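Local coordinates for protein bradyzoite surface antigen BSR4 (Toxoplasma gondii, PDB 2JKS) that is of unknown molecular function but belongs to the SAG1-related surface antigens, is specific to the bradyzoite stage, and can bind zinc ions, at residues I57-E62 and G86-L91; V65-K70 and K92-T97; C77-N82 and A133-C138; L120-E125 and V159-R164. One frame throughout, in Å; residues are numbered along the deposited sequence.

Interaction 1 (I57-E62 and G86-L91); sequences IPTNIE and GTEVTL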
loop_
_atom_site.group_PDB
_atom_site.type_symbol
_atom_site.label_atom_id
_atom_site.label_comp_id
_atom_site.label_asym_id
_atom_site.label_seq_id
_atom_site.Cartn_x
_atom_site.Cartn_y
_atom_site.Cartn_z
ATOM N N ILE A 57 16.856 -5.748 -15.844
ATOM C CA ILE A 57 15.690 -5.015 -16.341
ATOM C C ILE A 57 14.940 -4.505 -15.089
ATOM O O ILE A 57 14.549 -5.295 -14.236
ATOM C CB ILE A 57 14.728 -5.896 -17.209
ATOM C CG1 ILE A 57 15.403 -6.307 -18.525
ATOM C CG2 ILE A 57 13.468 -5.117 -17.553
ATOM C CD1 ILE A 57 16.113 -7.697 -18.512
ATOM N N PRO A 58 14.834 -3.190 -14.926
ATOM C CA PRO A 58 15.436 -2.155 -15.765
ATOM C C PRO A 58 16.966 -2.209 -15.685
ATOM O O PRO A 58 17.513 -2.936 -14.873
ATOM C CB PRO A 58 14.943 -0.842 -15.131
ATOM C CG PRO A 58 13.822 -1.243 -14.229
ATOM C CD PRO A 58 14.130 -2.616 -13.769
ATOM N N THR A 59 17.634 -1.420 -16.531
ATOM C CA THR A 59 19.082 -1.467 -16.682
ATOM C C THR A 59 19.766 -1.111 -15.372
ATOM O O THR A 59 20.803 -1.664 -15.032
ATOM C CB THR A 59 19.527 -0.554 -17.892
ATOM O OG1 THR A 59 19.221 0.809 -17.607
ATOM C CG2 THR A 59 18.695 -0.877 -19.090
ATOM N N ASN A 60 19.168 -0.202 -14.603
ATOM C CA ASN A 60 19.674 0.066 -13.265
ATOM C C ASN A 60 18.654 -0.270 -12.177
ATOM O O ASN A 60 17.839 0.579 -11.801
ATOM C CB ASN A 60 20.116 1.521 -13.150
ATOM C CG ASN A 60 20.872 1.794 -11.866
ATOM O OD1 ASN A 60 20.933 0.954 -10.974
ATOM N ND2 ASN A 60 21.438 2.979 -11.758
ATOM N N ILE A 61 18.707 -1.504 -11.686
ATOM C CA ILE A 61 17.791 -2.022 -10.648
ATOM C C ILE A 61 17.929 -1.241 -9.307
ATOM O O ILE A 61 17.024 -1.231 -8.446
ATOM C CB ILE A 61 18.080 -3.548 -10.448
ATOM C CG1 ILE A 61 16.944 -4.285 -9.749
ATOM C CG2 ILE A 61 19.384 -3.787 -9.708
ATOM C CD1 ILE A 61 17.020 -5.791 -9.940
ATOM N N GLU A 62 19.081 -0.609 -9.126
ATOM C CA GLU A 62 19.338 0.166 -7.911
ATOM C C GLU A 62 18.651 1.523 -7.915
ATOM O O GLU A 62 18.683 2.248 -6.906
ATOM C CB GLU A 62 20.846 0.339 -7.708
ATOM C CG GLU A 62 21.510 -0.840 -7.138
ATOM C CD GLU A 62 22.794 -0.470 -6.430
ATOM O OE1 GLU A 62 22.825 -0.540 -5.161
ATOM O OE2 GLU A 62 23.770 -0.106 -7.142
ATOM N N GLY A 86 5.952 -3.141 -19.221
ATOM C CA GLY A 86 5.640 -1.788 -18.864
ATOM C C GLY A 86 6.831 -0.853 -18.890
ATOM O O GLY A 86 7.673 -0.906 -19.791
ATOM N N THR A 87 6.899 0.004 -17.879
ATOM C CA THR A 87 7.843 1.112 -17.902
ATOM C C THR A 87 8.594 1.268 -16.591
ATOM O O THR A 87 8.122 0.824 -15.535
ATOM C CB THR A 87 7.105 2.399 -18.284
ATOM O OG1 THR A 87 6.646 2.265 -19.647
ATOM C CG2 THR A 87 8.027 3.625 -18.202
ATOM N N GLU A 88 9.771 1.893 -16.685
ATOM C CA GLU A 88 10.590 2.274 -15.527
ATOM C C GLU A 88 9.944 3.300 -14.600
ATOM O O GLU A 88 9.580 4.389 -15.031
ATOM C CB GLU A 88 11.917 2.831 -15.992
ATOM C CG GLU A 88 12.845 1.780 -16.534
ATOM C CD GLU A 88 14.183 2.358 -16.959
ATOM O OE1 GLU A 88 14.361 3.589 -16.913
ATOM O OE2 GLU A 88 15.057 1.571 -17.356
ATOM N N VAL A 89 9.830 2.944 -13.322
ATOM C CA VAL A 89 9.367 3.856 -12.269
ATOM C C VAL A 89 10.333 3.722 -11.087
ATOM O O VAL A 89 11.045 2.735 -11.006
ATOM C CB VAL A 89 7.903 3.512 -11.834
ATOM C CG1 VAL A 89 6.946 3.694 -13.023
ATOM C CG2 VAL A 89 7.786 2.049 -11.291
ATOM N N THR A 90 10.349 4.675 -10.153
ATOM C CA THR A 90 11.107 4.446 -8.933
ATOM C C THR A 90 10.173 3.693 -7.958
ATOM O O THR A 90 8.932 3.681 -8.171
ATOM C CB THR A 90 11.671 5.746 -8.343
ATOM O OG1 THR A 90 10.594 6.556 -7.858
ATOM C CG2 THR A 90 12.466 6.505 -9.436
ATOM N N LEU A 91 10.737 3.017 -6.956
ATOM C CA LEU A 91 9.879 2.287 -6.000
ATOM C C LEU A 91 9.056 3.255 -5.175
ATOM O O LEU A 91 7.872 3.036 -4.951
ATOM C CB LEU A 91 10.689 1.414 -5.041
ATOM C CG LEU A 91 10.820 -0.056 -5.395
ATOM C CD1 LEU A 91 11.628 -0.691 -4.286
ATOM C CD2 LEU A 91 9.451 -0.745 -5.581
HETATM O O HOH W 1 15.522 -0.872 -18.577
HETATM O O HOH W 2 16.917 1.920 -15.425
#
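Glu88 meets Pro58 because its CG sits opposite its own carbonyl carbon (chi1 -73°) and the chain runs extended from there (chi2 -178°), carrying the carboxylate along the flank of the proline ring. The two side chains slide past each other in opposite directions. Glu88 CG lies 3.6 Å from Pro58 CB, with Pro58 CG a little farther off, and Glu88 OE2 comes to 3.3 Å from the same CB. Pro58 follows a cis peptide bond, and its CB is directed toward the Glu88 strand. The CA atoms of Pro58 and Glu88 are 6.6 Å apart. The contact spans neighbouring antiparallel strands of the six-stranded sheet of the SRS domain, 53-67 and 83-89, at the place where the first strand is interrupted; both side chains also touch Cys77 of strand 76-79. Beyond the proline, Glu88 OE2 reaches two successive backbone N-H groups through two waters. Thr59 N lies 4.0 Å from Glu88 OE2, and water 1, set to one side of that line, links them, accepting from Thr59 N at 3.0 Å and donating to Glu88 OE2 at 2.8 Å. Water 2 makes a second bridge, accepting from Asn60 N at 3.2 Å and giving a weak bond to Glu88 OE2 at 2.7 Å.

Interaction 2 (V65-K70 and K92-T97); sequences VCDPKK and KDLLET. With ZN (zinc ion), chain F.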
loop_
_atom_site.group_PDB
_atom_site.type_symbol
_atom_site.label_atom_id
_atom_site.label_comp_id
_atom_site.label_asym_id
_atom_site.label_seq_id
_atom_site.Cartn_x
_atom_site.Cartn_y
_atom_site.Cartn_z
ATOM N N VAL A 65 12.461 0.175 -10.953
ATOM C CA VAL A 65 11.790 -1.119 -11.206
ATOM C C VAL A 65 10.836 -0.929 -12.399
ATOM O O VAL A 65 10.695 0.187 -12.889
ATOM C CB VAL A 65 11.035 -1.667 -9.929
ATOM C CG1 VAL A 65 11.999 -1.881 -8.754
ATOM C CG2 VAL A 65 9.908 -0.729 -9.520
ATOM N N CYS A 66 10.236 -2.001 -12.903
ATOM C CA CYS A 66 9.247 -1.900 -13.959
ATOM C C CYS A 66 7.834 -1.920 -13.406
ATOM O O CYS A 66 7.510 -2.742 -12.553
ATOM C CB CYS A 66 9.418 -3.027 -14.987
ATOM S SG CYS A 66 11.094 -3.098 -15.592
ATOM N N ASP A 67 7.002 -1.013 -13.898
ATOM C CA ASP A 67 5.561 -1.037 -13.615
ATOM C C ASP A 67 4.836 -1.636 -14.828
ATOM O O ASP A 67 4.680 -0.960 -15.850
ATOM C CB ASP A 67 5.032 0.387 -13.389
ATOM C CG ASP A 67 3.574 0.412 -12.913
ATOM O OD1 ASP A 67 2.864 -0.618 -12.977
ATOM O OD2 ASP A 67 3.152 1.477 -12.447
ATOM N N PRO A 68 4.358 -2.890 -14.727
ATOM C CA PRO A 68 3.712 -3.376 -15.951
ATOM C C PRO A 68 2.426 -2.635 -16.351
ATOM O O PRO A 68 1.905 -2.867 -17.448
ATOM C CB PRO A 68 3.427 -4.860 -15.642
ATOM C CG PRO A 68 4.285 -5.181 -14.481
ATOM C CD PRO A 68 4.356 -3.915 -13.671
ATOM N N LYS A 69 1.929 -1.749 -15.491
ATOM C CA LYS A 69 0.669 -1.037 -15.743
ATOM C C LYS A 69 0.921 0.248 -16.506
ATOM O O LYS A 69 0.037 0.733 -17.197
ATOM C CB LYS A 69 -0.058 -0.699 -14.434
ATOM C CG LYS A 69 -0.451 -1.896 -13.608
ATOM C CD LYS A 69 -1.651 -1.566 -12.730
ATOM C CE LYS A 69 -1.907 -2.681 -11.729
ATOM N NZ LYS A 69 -3.303 -3.191 -11.763
ATOM N N LYS A 70 2.118 0.807 -16.345
ATOM C CA LYS A 70 2.519 2.032 -17.014
ATOM C C LYS A 70 3.185 1.693 -18.356
ATOM O O LYS A 70 4.398 1.482 -18.433
ATOM C CB LYS A 70 3.444 2.829 -16.097
ATOM C CG LYS A 70 3.763 4.246 -16.556
ATOM C CD LYS A 70 4.012 5.169 -15.351
ATOM C CE LYS A 70 4.979 6.293 -15.715
ATOM N NZ LYS A 70 4.654 6.852 -17.060
ATOM N N LYS A 92 9.686 4.340 -4.749
ATOM C CA LYS A 92 8.981 5.333 -3.952
ATOM C C LYS A 92 7.776 5.887 -4.705
ATOM O O LYS A 92 6.748 6.146 -4.103
ATOM C CB LYS A 92 9.921 6.432 -3.449
ATOM C CG LYS A 92 10.019 7.625 -4.337
ATOM C CD LYS A 92 10.894 8.736 -3.741
ATOM C CE LYS A 92 10.250 9.453 -2.560
ATOM N NZ LYS A 92 8.947 10.118 -2.833
ATOM N N ASP A 93 7.890 6.012 -6.026
ATOM C CA ASP A 93 6.774 6.445 -6.858
ATOM C C ASP A 93 5.707 5.372 -7.042
ATOM O O ASP A 93 4.533 5.678 -6.966
ATOM C CB ASP A 93 7.256 6.923 -8.220
ATOM C CG ASP A 93 7.809 8.343 -8.192
ATOM O OD1 ASP A 93 7.636 9.045 -7.165
ATOM O OD2 ASP A 93 8.418 8.745 -9.203
ATOM N N LEU A 94 6.101 4.125 -7.301
ATOM C CA LEU A 94 5.144 3.017 -7.414
ATOM C C LEU A 94 4.408 2.826 -6.083
ATOM O O LEU A 94 3.196 2.659 -6.068
ATOM C CB LEU A 94 5.836 1.709 -7.812
ATOM C CG LEU A 94 4.937 0.457 -7.960
ATOM C CD1 LEU A 94 3.867 0.602 -9.018
ATOM C CD2 LEU A 94 5.743 -0.714 -8.293
ATOM N N LEU A 95 5.139 2.925 -4.977
ATOM C CA LEU A 95 4.565 2.653 -3.657
ATOM C C LEU A 95 3.804 3.843 -3.096
ATOM O O LEU A 95 3.043 3.723 -2.107
ATOM C CB LEU A 95 5.656 2.209 -2.670
ATOM C CG LEU A 95 6.281 0.847 -3.046
ATOM C CD1 LEU A 95 7.351 0.455 -2.080
ATOM C CD2 LEU A 95 5.237 -0.320 -3.208
ATOM N N GLU A 96 4.030 4.993 -3.737
ATOM C CA GLU A 96 3.445 6.276 -3.334
ATOM C C GLU A 96 3.788 6.627 -1.910
ATOM O O GLU A 96 2.924 7.055 -1.164
ATOM C CB GLU A 96 1.938 6.281 -3.522
ATOM C CG GLU A 96 1.518 6.359 -4.934
ATOM C CD GLU A 96 0.035 6.274 -5.068
ATOM O OE1 GLU A 96 -0.433 5.364 -5.764
ATOM O OE2 GLU A 96 -0.685 7.090 -4.461
ATOM N N THR A 97 5.056 6.458 -1.554
ATOM C CA THR A 97 5.512 6.642 -0.192
ATOM C C THR A 97 6.604 7.708 -0.142
ATOM O O THR A 97 7.059 8.168 -1.187
ATOM C CB THR A 97 5.913 5.261 0.485
ATOM O OG1 THR A 97 6.809 4.524 -0.369
ATOM C CG2 THR A 97 4.644 4.391 0.784
HETATM ZN ZN ZN F . -2.575 5.743 -5.681
HETATM O O HOH W 3 -2.992 7.020 -7.707
#
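The end of strand 53-67 faces helix 91-95 with Asp67 and Leu94 nearest, their CA atoms 7.4 Å apart, and just beyond it the chain reverses in a type I turn from Asp67 to Lys70. Leu94 carries the contact. Its CG stands opposite the backbone N (chi1 180°), which directs the two methyls at the strand. CD1 comes up to the Asp67 carboxylate, 3.6 Å from Asp67 OD2, and CD2 makes a looser apolar contact with Val65 CG2 at 4.3 Å. The Asp67 and Leu94 side chains run at a slant to one another. Asp67 is also tied to its own turn: its OD1 accepts from Lys69 N at 2.9 Å, an Asx turn in which the donor stands well above the carboxylate plane (51° out of it). That bond helps to set the rotation of the carboxylate, with OD2 the oxygen beside the leucine methyl. Phe134 and Val89 also touch Leu94, so the helix rests on the sheet through more than these two partners. The helix ends in a Schellman motif: Thr97 N bonds to Lys92 O at 3.1 Å, Glu96 N to Asp93 O more weakly, and Glu96 is the C-prime residue with positive phi. Glu96 then reaches a zinc ion, with OE1 2.2 Å and, more loosely, OE2 2.6 Å from the metal, and water 3 at 2.4 Å from it; OE1 also bonds to Lys132 NZ. Asp205, in the second SRS domain, is the further protein ligand, making this an interdomain zinc site.

Interaction 3 (C77-N82 and A133-C138); sequences CQFGAN and AFVVGC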
loop_
_atom_site.group_PDB
_atom_site.type_symbol
_atom_site.label_atom_id
_atom_site.label_comp_id
_atom_site.label_asym_id
_atom_site.label_seq_id
_atom_site.Cartn_x
_atom_site.Cartn_y
_atom_site.Cartn_z
ATOM N N CYS A 77 10.493 -1.245 -20.389
ATOM C CA CYS A 77 11.207 -2.406 -19.882
ATOM C C CYS A 77 11.198 -3.559 -20.871
ATOM O O CYS A 77 10.183 -4.243 -21.038
ATOM C CB CYS A 77 10.599 -2.844 -18.541
ATOM S SG CYS A 77 11.070 -1.770 -17.142
ATOM N N GLN A 78 12.344 -3.778 -21.513
ATOM C CA GLN A 78 12.473 -4.727 -22.631
ATOM C C GLN A 78 12.971 -6.120 -22.195
ATOM O O GLN A 78 13.951 -6.232 -21.466
ATOM C CB GLN A 78 13.403 -4.139 -23.725
ATOM C CG GLN A 78 13.222 -2.632 -23.992
ATOM C CD GLN A 78 13.992 -2.118 -25.237
ATOM O OE1 GLN A 78 13.383 -1.735 -26.235
ATOM N NE2 GLN A 78 15.323 -2.101 -25.161
ATOM N N PHE A 79 12.256 -7.167 -22.595
ATOM C CA PHE A 79 12.676 -8.557 -22.415
ATOM C C PHE A 79 12.835 -9.219 -23.799
ATOM O O PHE A 79 11.865 -9.367 -24.546
ATOM C CB PHE A 79 11.635 -9.353 -21.627
ATOM C CG PHE A 79 11.648 -9.103 -20.138
ATOM C CD1 PHE A 79 12.397 -9.922 -19.293
ATOM C CD2 PHE A 79 10.877 -8.088 -19.578
ATOM C CE1 PHE A 79 12.416 -9.722 -17.913
ATOM C CE2 PHE A 79 10.892 -7.874 -18.181
ATOM C CZ PHE A 79 11.670 -8.694 -17.360
ATOM N N GLY A 80 14.051 -9.634 -24.132
ATOM C CA GLY A 80 14.306 -10.161 -25.469
ATOM C C GLY A 80 14.181 -9.061 -26.509
ATOM O O GLY A 80 14.273 -7.872 -26.184
ATOM N N ALA A 81 13.964 -9.460 -27.757
ATOM C CA ALA A 81 13.760 -8.504 -28.863
ATOM C C ALA A 81 12.310 -8.009 -28.953
ATOM O O ALA A 81 12.029 -6.963 -29.537
ATOM C CB ALA A 81 14.202 -9.133 -30.200
ATOM N N ASN A 82 11.397 -8.753 -28.341
ATOM C CA ASN A 82 9.969 -8.581 -28.557
ATOM C C ASN A 82 9.224 -8.124 -27.309
ATOM O O ASN A 82 8.228 -7.390 -27.393
ATOM C CB ASN A 82 9.387 -9.927 -29.012
ATOM C CG ASN A 82 9.616 -11.038 -27.977
ATOM O OD1 ASN A 82 8.756 -11.285 -27.129
ATOM N ND2 ASN A 82 10.787 -11.682 -28.023
ATOM N N ALA A 133 2.359 -4.100 -7.521
ATOM C CA ALA A 133 3.243 -5.073 -8.147
ATOM C C ALA A 133 4.287 -4.368 -9.010
ATOM O O ALA A 133 4.003 -3.343 -9.663
ATOM C CB ALA A 133 2.422 -6.053 -9.001
ATOM N N PHE A 134 5.476 -4.938 -9.065
ATOM C CA PHE A 134 6.484 -4.477 -10.022
ATOM C C PHE A 134 7.203 -5.681 -10.568
ATOM O O PHE A 134 6.950 -6.817 -10.120
ATOM C CB PHE A 134 7.465 -3.465 -9.363
ATOM C CG PHE A 134 8.362 -4.061 -8.272
ATOM C CD1 PHE A 134 9.535 -4.765 -8.622
ATOM C CD2 PHE A 134 8.046 -3.893 -6.922
ATOM C CE1 PHE A 134 10.352 -5.299 -7.681
ATOM C CE2 PHE A 134 8.912 -4.421 -5.912
ATOM C CZ PHE A 134 10.065 -5.113 -6.318
ATOM N N VAL A 135 8.080 -5.424 -11.537
ATOM C CA VAL A 135 8.820 -6.464 -12.268
ATOM C C VAL A 135 10.309 -6.014 -12.324
ATOM O O VAL A 135 10.635 -4.821 -12.518
ATOM C CB VAL A 135 8.216 -6.718 -13.730
ATOM C CG1 VAL A 135 9.222 -7.393 -14.659
ATOM C CG2 VAL A 135 6.951 -7.581 -13.689
ATOM N N VAL A 136 11.185 -6.977 -12.115
ATOM C CA VAL A 136 12.626 -6.851 -12.332
ATOM C C VAL A 136 13.003 -8.163 -13.052
ATOM O O VAL A 136 12.214 -9.120 -13.106
ATOM C CB VAL A 136 13.456 -6.628 -10.985
ATOM C CG1 VAL A 136 13.145 -5.250 -10.294
ATOM C CG2 VAL A 136 13.218 -7.806 -9.956
ATOM N N GLY A 137 14.195 -8.210 -13.616
ATOM C CA GLY A 137 14.588 -9.391 -14.352
ATOM C C GLY A 137 16.072 -9.366 -14.637
ATOM O O GLY A 137 16.741 -8.381 -14.345
ATOM N N CYS A 138 16.588 -10.461 -15.188
ATOM C CA CYS A 138 17.956 -10.479 -15.704
ATOM C C CYS A 138 17.898 -11.028 -17.118
ATOM O O CYS A 138 17.039 -11.826 -17.426
ATOM C CB CYS A 138 18.869 -11.342 -14.817
ATOM S SG CYS A 138 19.176 -10.546 -13.251
#
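Phe79 presents the edge of its ring to Val135, and that meeting is the heart of the contact. Both CZ and CE2 of Phe79 lie 3.9 Å from Val135 CG1, and this methyl sits near the ring plane, which rules out stacking over a face. The ring is brought there by a CG placed opposite the carbonyl carbon (chi1 -77°). The CB of Val135 is directed toward segment 77-82, and CG1, anti to the backbone N (chi1 160°), is the methyl that touches; the two side chains cross obliquely. Val136 O also lies near the ring plane, 4.3 Å from Phe79 CZ. Gly137 is approached at a slant, Phe79 CE1 coming to 4.2 Å from Gly137 CA, and with no side chain on the glycine the ring corner lies directly against the backbone. Ile57, Ala85, Lys156 and Pro28 also touch the Phe79 side chain, and all four contact residues are buried. The axes of segments 77-79 and 133-138 approach to 8.9 Å at 43°, not a paired-neighbour geometry. As two strands lie between them in the sheet order, this closeness means that the six-stranded sheet is strongly curled here, with Phe79 on its concave side. Cys77 is disulfide-bonded to Cys66. Cys138, its CB directed to the other face, is disulfide-bonded to Cys46 of the five-stranded sheet, in keeping with the disulfide-linked beta-sandwich of SRS domains.

Interaction 4 (L120-E125 and V159-R164); sequences LELHNE and VNVEAR. With ZN (zinc ion), chain D.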
loop_
_atom_site.group_PDB
_atom_site.type_symbol
_atom_site.label_atom_id
_atom_site.label_comp_id
_atom_site.label_asym_id
_atom_site.label_seq_id
_atom_site.Cartn_x
_atom_site.Cartn_y
_atom_site.Cartn_z
ATOM N N LEU A 120 16.022 -6.076 -1.428
ATOM C CA LEU A 120 15.060 -4.983 -1.262
ATOM C C LEU A 120 14.439 -5.183 0.095
ATOM O O LEU A 120 13.809 -6.218 0.352
ATOM C CB LEU A 120 13.993 -4.945 -2.383
ATOM C CG LEU A 120 12.752 -4.051 -2.164
ATOM C CD1 LEU A 120 13.169 -2.588 -2.043
ATOM C CD2 LEU A 120 11.684 -4.214 -3.307
ATOM N N GLU A 121 14.661 -4.233 0.997
ATOM C CA GLU A 121 14.104 -4.361 2.348
ATOM C C GLU A 121 13.053 -3.257 2.534
ATOM O O GLU A 121 13.374 -2.094 2.587
ATOM C CB GLU A 121 15.210 -4.250 3.426
ATOM C CG GLU A 121 14.644 -4.131 4.851
ATOM C CD GLU A 121 15.713 -3.818 5.844
ATOM O OE1 GLU A 121 16.342 -2.726 5.740
ATOM O OE2 GLU A 121 15.928 -4.654 6.738
ATOM N N LEU A 122 11.776 -3.626 2.598
ATOM C CA LEU A 122 10.806 -2.626 2.961
ATOM C C LEU A 122 10.737 -2.436 4.467
ATOM O O LEU A 122 11.023 -3.373 5.219
ATOM C CB LEU A 122 9.439 -2.985 2.385
ATOM C CG LEU A 122 9.440 -3.219 0.883
ATOM C CD1 LEU A 122 8.037 -3.579 0.466
ATOM C CD2 LEU A 122 9.964 -2.022 0.126
ATOM N N HIS A 123 10.406 -1.204 4.892
ATOM C CA HIS A 123 10.137 -0.849 6.291
ATOM C C HIS A 123 8.603 -0.666 6.382
ATOM O O HIS A 123 7.906 -0.561 5.360
ATOM C CB HIS A 123 10.866 0.450 6.775
ATOM C CG HIS A 123 12.381 0.396 6.730
ATOM N ND1 HIS A 123 13.183 1.332 7.357
ATOM C CD2 HIS A 123 13.230 -0.498 6.170
ATOM C CE1 HIS A 123 14.456 1.038 7.146
ATOM N NE2 HIS A 123 14.508 -0.085 6.455
ATOM N N ASN A 124 8.062 -0.636 7.595
ATOM C CA ASN A 124 6.591 -0.596 7.732
ATOM C C ASN A 124 6.018 0.625 7.062
ATOM O O ASN A 124 4.973 0.579 6.383
ATOM C CB ASN A 124 6.178 -0.727 9.197
ATOM C CG ASN A 124 6.266 -2.165 9.711
ATOM O OD1 ASN A 124 6.203 -3.152 8.944
ATOM N ND2 ASN A 124 6.392 -2.298 11.026
ATOM N N GLU A 125 6.757 1.719 7.170
ATOM C CA GLU A 125 6.337 2.991 6.580
ATOM C C GLU A 125 6.354 2.965 5.054
ATOM O O GLU A 125 5.748 3.846 4.412
ATOM C CB GLU A 125 7.159 4.168 7.152
ATOM C CG GLU A 125 8.607 4.386 6.642
ATOM C CD GLU A 125 9.695 3.632 7.454
ATOM O OE1 GLU A 125 9.329 2.761 8.294
ATOM O OE2 GLU A 125 10.917 3.911 7.259
ATOM N N VAL A 159 7.144 -8.951 -8.321
ATOM C CA VAL A 159 7.048 -8.814 -6.867
ATOM C C VAL A 159 5.761 -8.062 -6.561
ATOM O O VAL A 159 5.589 -6.931 -6.994
ATOM C CB VAL A 159 8.260 -8.055 -6.279
ATOM C CG1 VAL A 159 8.175 -7.818 -4.685
ATOM C CG2 VAL A 159 9.678 -8.699 -6.805
ATOM N N ASN A 160 4.878 -8.724 -5.825
ATOM C CA ASN A 160 3.633 -8.181 -5.314
ATOM C C ASN A 160 3.957 -7.636 -3.948
ATOM O O ASN A 160 4.685 -8.274 -3.196
ATOM C CB ASN A 160 2.612 -9.331 -5.248
ATOM C CG ASN A 160 2.300 -9.869 -6.628
ATOM O OD1 ASN A 160 1.782 -9.133 -7.460
ATOM N ND2 ASN A 160 2.699 -11.123 -6.915
ATOM N N VAL A 161 3.492 -6.431 -3.657
ATOM C CA VAL A 161 3.652 -5.826 -2.347
ATOM C C VAL A 161 2.231 -5.587 -1.807
ATOM O O VAL A 161 1.446 -4.867 -2.429
ATOM C CB VAL A 161 4.442 -4.494 -2.421
ATOM C CG1 VAL A 161 4.649 -3.932 -1.035
ATOM C CG2 VAL A 161 5.790 -4.704 -3.227
ATOM N N GLU A 162 1.894 -6.268 -0.715
ATOM C CA GLU A 162 0.555 -6.142 -0.129
ATOM C C GLU A 162 0.473 -4.839 0.632
ATOM O O GLU A 162 1.425 -4.459 1.303
ATOM C CB GLU A 162 0.265 -7.301 0.807
ATOM C CG GLU A 162 0.344 -8.632 0.069
ATOM C CD GLU A 162 -0.160 -9.817 0.867
ATOM O OE1 GLU A 162 -0.319 -9.701 2.095
ATOM O OE2 GLU A 162 -0.381 -10.881 0.252
ATOM N N ALA A 163 -0.679 -4.168 0.523
ATOM C CA ALA A 163 -0.965 -2.943 1.258
ATOM C C ALA A 163 -0.840 -3.149 2.775
ATOM O O ALA A 163 -1.150 -4.220 3.291
ATOM C CB ALA A 163 -2.422 -2.499 0.930
ATOM N N ARG A 164 -0.418 -2.124 3.488
ATOM C CA ARG A 164 -0.505 -2.132 4.949
ATOM C C ARG A 164 -1.960 -2.335 5.381
ATOM O O ARG A 164 -2.906 -2.040 4.612
ATOM C CB ARG A 164 -0.014 -0.811 5.530
ATOM C CG ARG A 164 -0.908 0.392 5.205
ATOM C CD ARG A 164 -0.009 1.577 4.929
ATOM N NE ARG A 164 0.377 2.302 6.117
ATOM C CZ ARG A 164 1.555 2.929 6.236
ATOM N NH1 ARG A 164 2.466 2.860 5.263
ATOM N NH2 ARG A 164 1.837 3.604 7.341
HETATM ZN ZN ZN D . 12.449 2.936 8.270
#
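Arg164 leans toward Asn124 and Glu125 from its very start, its CB directed at segment 120-125. From CB the chain takes CG into the crowded position between backbone N and carbonyl carbon (chi1 67°), then bends at chi2 and again at chi3 (-86°), so that CG, CD and NE serve as the span to the charged end. Contact begins at CZ, 4.2 Å from Asn124 O, and is completed by NH1. This nitrogen lies 3.5 Å from Glu125 O, which sits at the guanidinium edge in its plane, and 3.6 Å from Asn124 O, which approaches obliquely. NH1 is hydrogen-bonded to Leu127 O just beyond and merely lies near the other two carbonyl oxygens. Earlier in both segments, Leu122 and Val161 reach toward each other tip to tip, with Leu122 CD1 3.7 Å from Val161 CG1, joining the two sheets of the SRS domain. His123 and Glu125 bind zinc through ND1 and OE2, at 2.0 and 2.1 Å. His123 NE2 donates to Glu121 OE1 (3.3 Å, 145°), a long bond that may help to hold the imidazole, and Glu125 OE2 also bonds to Arg99. The methyl contact is thus one point where the two sheets pack, while the carbonyl oxygens round NH1, from the same short run that carries the metal ligands, would be expected to favour the arginine's positive charge.

From the N terminus, segment 57-62 opens first and interaction 1 closes at 86-91. Segment 65-70 opens interaction 2 inside that span, and it closes at 92-97, so the two cross. Interaction 3 starts at 77-82, still inside both loops, and closes only at 133-138, crossing each of them. Interaction 4, from 120-125 to 159-164, crosses interaction 3 but follows interactions 1 and 2 in series. Probable backbone hydrogen bonds along the six-stranded sheet connect them: Thr87 O with Asp67 N joins interactions 1 and 2, Ile57 N with Gly137 O joins 1 and 3, and Phe134 O with Val159 N joins 3 and 4. Leu120 packs on both Leu91 and Phe134.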